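Local structure of nicotinamide-nucleotide adenylyltransferase NadR family / Ribosylnicotinamide kinase (Lactococcus lactis subsp. cremoris, 6GYE) at residues A[328-331]-A[332-335]; A[357-360]-A[361-365]. The protein binds nicotinamide riboside and probably phosphorylates it and adenylylates the resulting mononucleotide on the way to NAD+. All blocks are in the same frame, centred on the assembly; numbering follows the deposited sequence. Where two conformers were deposited one is given.

How the contacts relate
Contact 1 is the C-terminal end of helix 320-333 and contact 2 the N-terminal end of helix 358-370, and their chemistry differs accordingly. The helices belong to one P-loop NTPase-type domain, built round a parallel sheet of strands 255-259, 181-187, 296-300 and 340-342, but the contacts do not touch, their nearest atoms being about 12 Å apart. Both are partly buried: Leu331 of contact 1 faces strand 340-342, Ala362 of contact 2 strand 296-300. Contact 1 closes with a glycine and keeps charged residues on its outer side; contact 2 opens with a threonine and sets histidines and a tyrosine round the first turns.

Contact 1. Residues A[328-331]-A[332-335]; sequences MRQL and AEFG
The Phe334 ring lies beside the last turn of helix 320-333, its CD2 3.3 Å from Gln330 O, which approaches the ring obliquely. The same carbonyl oxygen accepts Phe334 N at 2.9 Å, so one oxygen both takes the amide of Phe334 and lies beside its ring. CG of Phe334 stands anti to its carbonyl carbon (chi1 -65°), which keeps the ring next to the backbone N and that bond. On the packed side, Leu331 reaches Val340 and the loop residues Leu336 and Leu337, while buried Gln330 touches Val267 and Lys270 of helix 262-272 and Phe334 rests on Ile263 and Arg266; Gln330 NE2 bonds Glu326. A Schellman motif ends the helix here: Gly335, with positive phi (63°), is its C-prime residue, and its N bonds Ala332 O at 2.9 Å while Leu336 N turns back to Leu331 O. The looser side holds exposed Ala332, Glu333 and Arg329. Glu333 runs out extended beside Gln330, amide and carboxylate planes 67° apart, and its OE2 comes no closer than 4.1 Å to Gln330 CG. That OE2 forms a salt bridge with Arg266. Exposed Arg329 pairs through NE with Glu326 OE1 in another salt bridge.

Contact 2. Residues A[357-360]-A[361-365]; sequences TRYH and HAIDA
Ile363 N meets Tyr359 O at 2.9 Å with an N-H...O angle of 170°, the shortest hydrogen bond between 357-360 and 361-365. Thr357 is the N-cap of helix 358-370, and its OG1 lies 2.7 Å from His360 ND1 in a hydrogen bond whose donor could be either atom. The hydroxyl meets the imidazole at the edge, in the ring plane, which should help fix the ring's rotation; a sulfate ion lies near the same histidine. Thr357 O then starts the backbone bonding across the first turn, taking His361 N at 3.1 Å. Tyr359 and Ile363, four residues apart, lie side by side, pointing the same way. With CG of Tyr359 opposite the backbone N (chi1 173°), the ring leans along the helix, and Ile363 CB sits 4.1 Å above one face, offset toward the rim. The phenol reaches on to Ser203, and both side chains pack on Leu200 of helix 193-203, the helix that follows the probable P-loop. Elsewhere on the helix, the His361 ring stacks with Tyr355 while its ND1 bonds Asp345, and Asp364 OD2 bonds the hydroxyl of that same Tyr355. At the tyrosine ring, Ile363 CG2 approaches CE2 of Tyr359 at 4.0 Å.

Contact 1. Residues A[328-331]-A[332-335]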
ATOM      1  N   MET A 328      11.256 -21.898 -11.021  1.00 63.03           N
ATOM      2  CA  MET A 328      12.043 -20.964 -11.817  1.00 66.01           C
ATOM      3  C   MET A 328      11.376 -20.690 -13.161  1.00 67.63           C
ATOM      4  O   MET A 328      11.356 -19.544 -13.624  1.00 77.80           O
ATOM      5  CB  MET A 328      13.468 -21.485 -12.001  1.00 64.48           C
ATOM      6  CG  MET A 328      14.282 -21.582 -10.700  1.00 66.95           C
ATOM      7  SD  MET A 328      14.278 -20.117  -9.614  1.00 70.75           S
ATOM      8  CE  MET A 328      14.888 -18.854 -10.731  1.00 61.55           C
ATOM      9  N   ARG A 329      10.820 -21.720 -13.801  1.00 69.48           N
ATOM     10  CA  ARG A 329      10.040 -21.493 -15.019  1.00 74.42           C
ATOM     11  C   ARG A 329       8.944 -20.462 -14.776  1.00 71.26           C
ATOM     12  O   ARG A 329       8.761 -19.528 -15.561  1.00 76.26           O
ATOM     13  CB  ARG A 329       9.390 -22.783 -15.519  1.00 70.66           C
ATOM     14  CG  ARG A 329      10.101 -23.522 -16.617  1.00 95.06           C
ATOM     15  CD  ARG A 329       9.247 -24.697 -17.085  1.00 96.02           C
ATOM     16  NE  ARG A 329       9.020 -25.722 -16.064  1.00103.78           N
ATOM     17  CZ  ARG A 329       9.863 -26.714 -15.785  1.00102.17           C
ATOM     18  NH1 ARG A 329      11.008 -26.818 -16.456  1.00100.27           N
ATOM     19  NH2 ARG A 329       9.550 -27.603 -14.840  1.00 92.58           N
ATOM     20  N   GLN A 330       8.189 -20.631 -13.689  1.00 65.73           N
ATOM     21  CA  GLN A 330       7.052 -19.752 -13.450  1.00 68.30           C
ATOM     22  C   GLN A 330       7.500 -18.346 -13.073  1.00 67.64           C
ATOM     23  O   GLN A 330       6.918 -17.364 -13.547  1.00 72.60           O
ATOM     24  CB  GLN A 330       6.132 -20.354 -12.384  1.00 66.20           C
ATOM     25  CG  GLN A 330       5.476 -21.674 -12.841  1.00 70.41           C
ATOM     26  CD  GLN A 330       4.201 -22.004 -12.063  1.00 72.78           C
ATOM     27  OE1 GLN A 330       3.551 -21.113 -11.515  1.00 68.12           O
ATOM     28  NE2 GLN A 330       3.841 -23.287 -12.019  1.00 67.86           N
ATOM     29  N   LEU A 331       8.537 -18.218 -12.239  1.00 65.06           N
ATOM     30  CA  LEU A 331       9.067 -16.888 -11.952  1.00 61.98           C
ATOM     31  C   LEU A 331       9.511 -16.190 -13.236  1.00 72.00           C
ATOM     32  O   LEU A 331       9.378 -14.967 -13.362  1.00 70.30           O
ATOM     33  CB  LEU A 331      10.216 -16.967 -10.939  1.00 60.45           C
ATOM     34  CG  LEU A 331       9.834 -17.354  -9.502  1.00 59.06           C
ATOM     35  CD1 LEU A 331      11.057 -17.664  -8.629  1.00 59.77           C
ATOM     36  CD2 LEU A 331       9.004 -16.273  -8.858  1.00 56.34           C
ATOM     37  N   ALA A 332      10.004 -16.948 -14.215  1.00 72.42           N
ATOM     38  CA  ALA A 332      10.248 -16.350 -15.518  1.00 77.72           C
ATOM     39  C   ALA A 332       8.932 -16.009 -16.207  1.00 81.45           C
ATOM     40  O   ALA A 332       8.782 -14.918 -16.768  1.00 86.32           O
ATOM     41  CB  ALA A 332      11.089 -17.288 -16.383  1.00 69.81           C
ATOM     42  N   GLU A 333       7.960 -16.923 -16.156  1.00 82.18           N
ATOM     43  CA  GLU A 333       6.670 -16.687 -16.799  1.00 86.12           C
ATOM     44  C   GLU A 333       6.040 -15.365 -16.359  1.00 86.57           C
ATOM     45  O   GLU A 333       5.452 -14.652 -17.175  1.00 95.13           O
ATOM     46  CB  GLU A 333       5.725 -17.860 -16.513  1.00 87.17           C
ATOM     47  CG  GLU A 333       4.307 -17.657 -17.027  1.00 94.62           C
ATOM     48  CD  GLU A 333       3.411 -18.864 -16.812  1.00100.93           C
ATOM     49  OE1 GLU A 333       2.296 -18.886 -17.382  1.00103.67           O
ATOM     50  OE2 GLU A 333       3.826 -19.803 -16.098  1.00103.77           O
ATOM     51  N   PHE A 334       6.182 -14.996 -15.088  1.00 81.25           N
ATOM     52  CA  PHE A 334       5.589 -13.765 -14.582  1.00 73.18           C
ATOM     53  C   PHE A 334       6.585 -12.608 -14.537  1.00 76.81           C
ATOM     54  O   PHE A 334       6.296 -11.586 -13.913  1.00 86.43           O
ATOM     55  CB  PHE A 334       4.973 -14.001 -13.195  1.00 73.87           C
ATOM     56  CG  PHE A 334       3.802 -14.951 -13.213  1.00 74.70           C
ATOM     57  CD1 PHE A 334       2.564 -14.546 -13.701  1.00 73.27           C
ATOM     58  CD2 PHE A 334       3.950 -16.260 -12.794  1.00 77.70           C
ATOM     59  CE1 PHE A 334       1.486 -15.422 -13.754  1.00 74.88           C
ATOM     60  CE2 PHE A 334       2.876 -17.147 -12.845  1.00 83.48           C
ATOM     61  CZ  PHE A 334       1.638 -16.724 -13.327  1.00 76.61           C
ATOM     62  N   GLY A 335       7.745 -12.754 -15.173  1.00 71.98           N
ATOM     63  CA  GLY A 335       8.705 -11.659 -15.307  1.00 72.60           C
ATOM     64  C   GLY A 335       9.295 -11.128 -14.014  1.00 73.63           C
ATOM     65  O   GLY A 335       9.494  -9.915 -13.878  1.00 82.46           O
TER

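Contact 2. Residues A[357-360]-A[361-365]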
ATOM      1  N   THR A 357      26.548 -18.348   5.667  1.00 53.53           N
ATOM      2  CA  THR A 357      25.374 -19.182   5.808  1.00 54.71           C
ATOM      3  C   THR A 357      24.264 -18.637   4.918  1.00 59.95           C
ATOM      4  O   THR A 357      24.323 -17.503   4.428  1.00 55.11           O
ATOM      5  CB  THR A 357      24.846 -19.209   7.260  1.00 59.85           C
ATOM      6  OG1 THR A 357      24.249 -17.939   7.575  1.00 54.04           O
ATOM      7  CG2 THR A 357      25.959 -19.516   8.283  1.00 52.08           C
ATOM      8  N   ARG A 358      23.237 -19.469   4.734  0.51 58.13           N
ATOM      9  CA  ARG A 358      22.020 -19.044   4.058  0.51 59.11           C
ATOM     10  C   ARG A 358      21.469 -17.766   4.677  0.51 57.31           C
ATOM     11  O   ARG A 358      21.081 -16.831   3.962  0.51 56.49           O
ATOM     12  CB  ARG A 358      20.989 -20.175   4.137  0.51 63.46           C
ATOM     13  CG  ARG A 358      20.020 -20.259   2.973  0.51 69.93           C
ATOM     14  CD  ARG A 358      19.777 -21.714   2.518  0.51 74.71           C
ATOM     15  NE  ARG A 358      20.991 -22.379   2.037  0.51 75.65           N
ATOM     16  CZ  ARG A 358      21.001 -23.416   1.203  0.51 81.08           C
ATOM     17  NH1 ARG A 358      19.860 -23.910   0.735  0.51 78.33           N
ATOM     18  NH2 ARG A 358      22.155 -23.956   0.830  0.51 87.63           N
ATOM     19  N   TYR A 359      21.444 -17.705   6.013  1.00 55.04           N
ATOM     20  CA  TYR A 359      20.902 -16.537   6.702  1.00 50.95           C
ATOM     21  C   TYR A 359      21.729 -15.279   6.416  1.00 56.50           C
ATOM     22  O   TYR A 359      21.168 -14.198   6.174  1.00 50.56           O
ATOM     23  CB  TYR A 359      20.807 -16.805   8.209  1.00 48.69           C
ATOM     24  CG  TYR A 359      20.421 -15.563   8.964  1.00 47.80           C
ATOM     25  CD1 TYR A 359      19.092 -15.189   9.105  1.00 48.02           C
ATOM     26  CD2 TYR A 359      21.400 -14.731   9.490  1.00 46.14           C
ATOM     27  CE1 TYR A 359      18.749 -14.020   9.768  1.00 49.20           C
ATOM     28  CE2 TYR A 359      21.082 -13.574  10.125  1.00 47.45           C
ATOM     29  CZ  TYR A 359      19.764 -13.215  10.270  1.00 52.18           C
ATOM     30  OH  TYR A 359      19.493 -12.046  10.933  1.00 55.76           O
ATOM     31  N   HIS A 360      23.066 -15.392   6.450  1.00 47.47           N
ATOM     32  CA  HIS A 360      23.903 -14.248   6.092  1.00 54.99           C
ATOM     33  C   HIS A 360      23.569 -13.739   4.700  1.00 58.03           C
ATOM     34  O   HIS A 360      23.415 -12.527   4.491  1.00 55.37           O
ATOM     35  CB  HIS A 360      25.390 -14.606   6.163  1.00 52.01           C
ATOM     36  CG  HIS A 360      25.913 -14.719   7.552  1.00 52.40           C
ATOM     37  ND1 HIS A 360      25.513 -15.717   8.419  1.00 57.36           N
ATOM     38  CD2 HIS A 360      26.811 -13.967   8.232  1.00 54.06           C
ATOM     39  CE1 HIS A 360      26.136 -15.569   9.576  1.00 53.04           C
ATOM     40  NE2 HIS A 360      26.932 -14.518   9.488  1.00 57.79           N
ATOM     41  N   HIS A 361      23.436 -14.659   3.738  1.00 58.93           N
ATOM     42  CA  HIS A 361      23.119 -14.257   2.369  1.00 56.56           C
ATOM     43  C   HIS A 361      21.794 -13.506   2.308  1.00 52.15           C
ATOM     44  O   HIS A 361      21.702 -12.438   1.696  1.00 54.81           O
ATOM     45  CB  HIS A 361      23.076 -15.488   1.462  1.00 55.01           C
ATOM     46  CG  HIS A 361      23.035 -15.161  -0.000  1.00 60.22           C
ATOM     47  ND1 HIS A 361      23.169 -16.120  -0.986  1.00 59.45           N
ATOM     48  CD2 HIS A 361      22.902 -13.976  -0.646  1.00 59.75           C
ATOM     49  CE1 HIS A 361      23.107 -15.541  -2.170  1.00 58.11           C
ATOM     50  NE2 HIS A 361      22.951 -14.240  -1.994  1.00 59.98           N
ATOM     51  N   ALA A 362      20.758 -14.052   2.950  1.00 49.70           N
ATOM     52  CA  ALA A 362      19.421 -13.472   2.860  1.00 53.15           C
ATOM     53  C   ALA A 362      19.341 -12.113   3.551  1.00 50.54           C
ATOM     54  O   ALA A 362      18.716 -11.187   3.026  1.00 51.58           O
ATOM     55  CB  ALA A 362      18.391 -14.437   3.459  1.00 47.04           C
ATOM     56  N   ILE A 363      19.913 -11.986   4.752  1.00 48.57           N
ATOM     57  CA  ILE A 363      19.793 -10.717   5.466  1.00 44.62           C
ATOM     58  C   ILE A 363      20.574  -9.629   4.730  1.00 50.53           C
ATOM     59  O   ILE A 363      20.168  -8.463   4.720  1.00 60.24           O
ATOM     60  CB  ILE A 363      20.224 -10.874   6.945  1.00 44.65           C
ATOM     61  CG1 ILE A 363      19.681  -9.724   7.782  1.00 40.50           C
ATOM     62  CG2 ILE A 363      21.775 -10.980   7.107  1.00 42.60           C
ATOM     63  CD1 ILE A 363      18.158  -9.725   7.942  1.00 49.78           C
ATOM     64  N   ASP A 364      21.667  -9.996   4.057  1.00 45.59           N
ATOM     65  CA  ASP A 364      22.350  -9.042   3.188  1.00 52.03           C
ATOM     66  C   ASP A 364      21.485  -8.671   1.987  1.00 55.10           C
ATOM     67  O   ASP A 364      21.447  -7.502   1.577  1.00 53.20           O
ATOM     68  CB  ASP A 364      23.696  -9.609   2.735  1.00 53.58           C
ATOM     69  CG  ASP A 364      24.598  -8.550   2.107  1.00 64.12           C
ATOM     70  OD1 ASP A 364      24.751  -7.463   2.714  1.00 65.52           O
ATOM     71  OD2 ASP A 364      25.177  -8.817   1.024  1.00 63.13           O
ATOM     72  N   ALA A 365      20.789  -9.649   1.402  1.00 46.84           N
ATOM     73  CA  ALA A 365      19.893  -9.324   0.301  1.00 52.49           C
ATOM     74  C   ALA A 365      18.780  -8.409   0.785  1.00 48.21           C
ATOM     75  O   ALA A 365      18.404  -7.462   0.087  1.00 54.12           O
ATOM     76  CB  ALA A 365      19.331 -10.595  -0.339  1.00 51.50           C
TER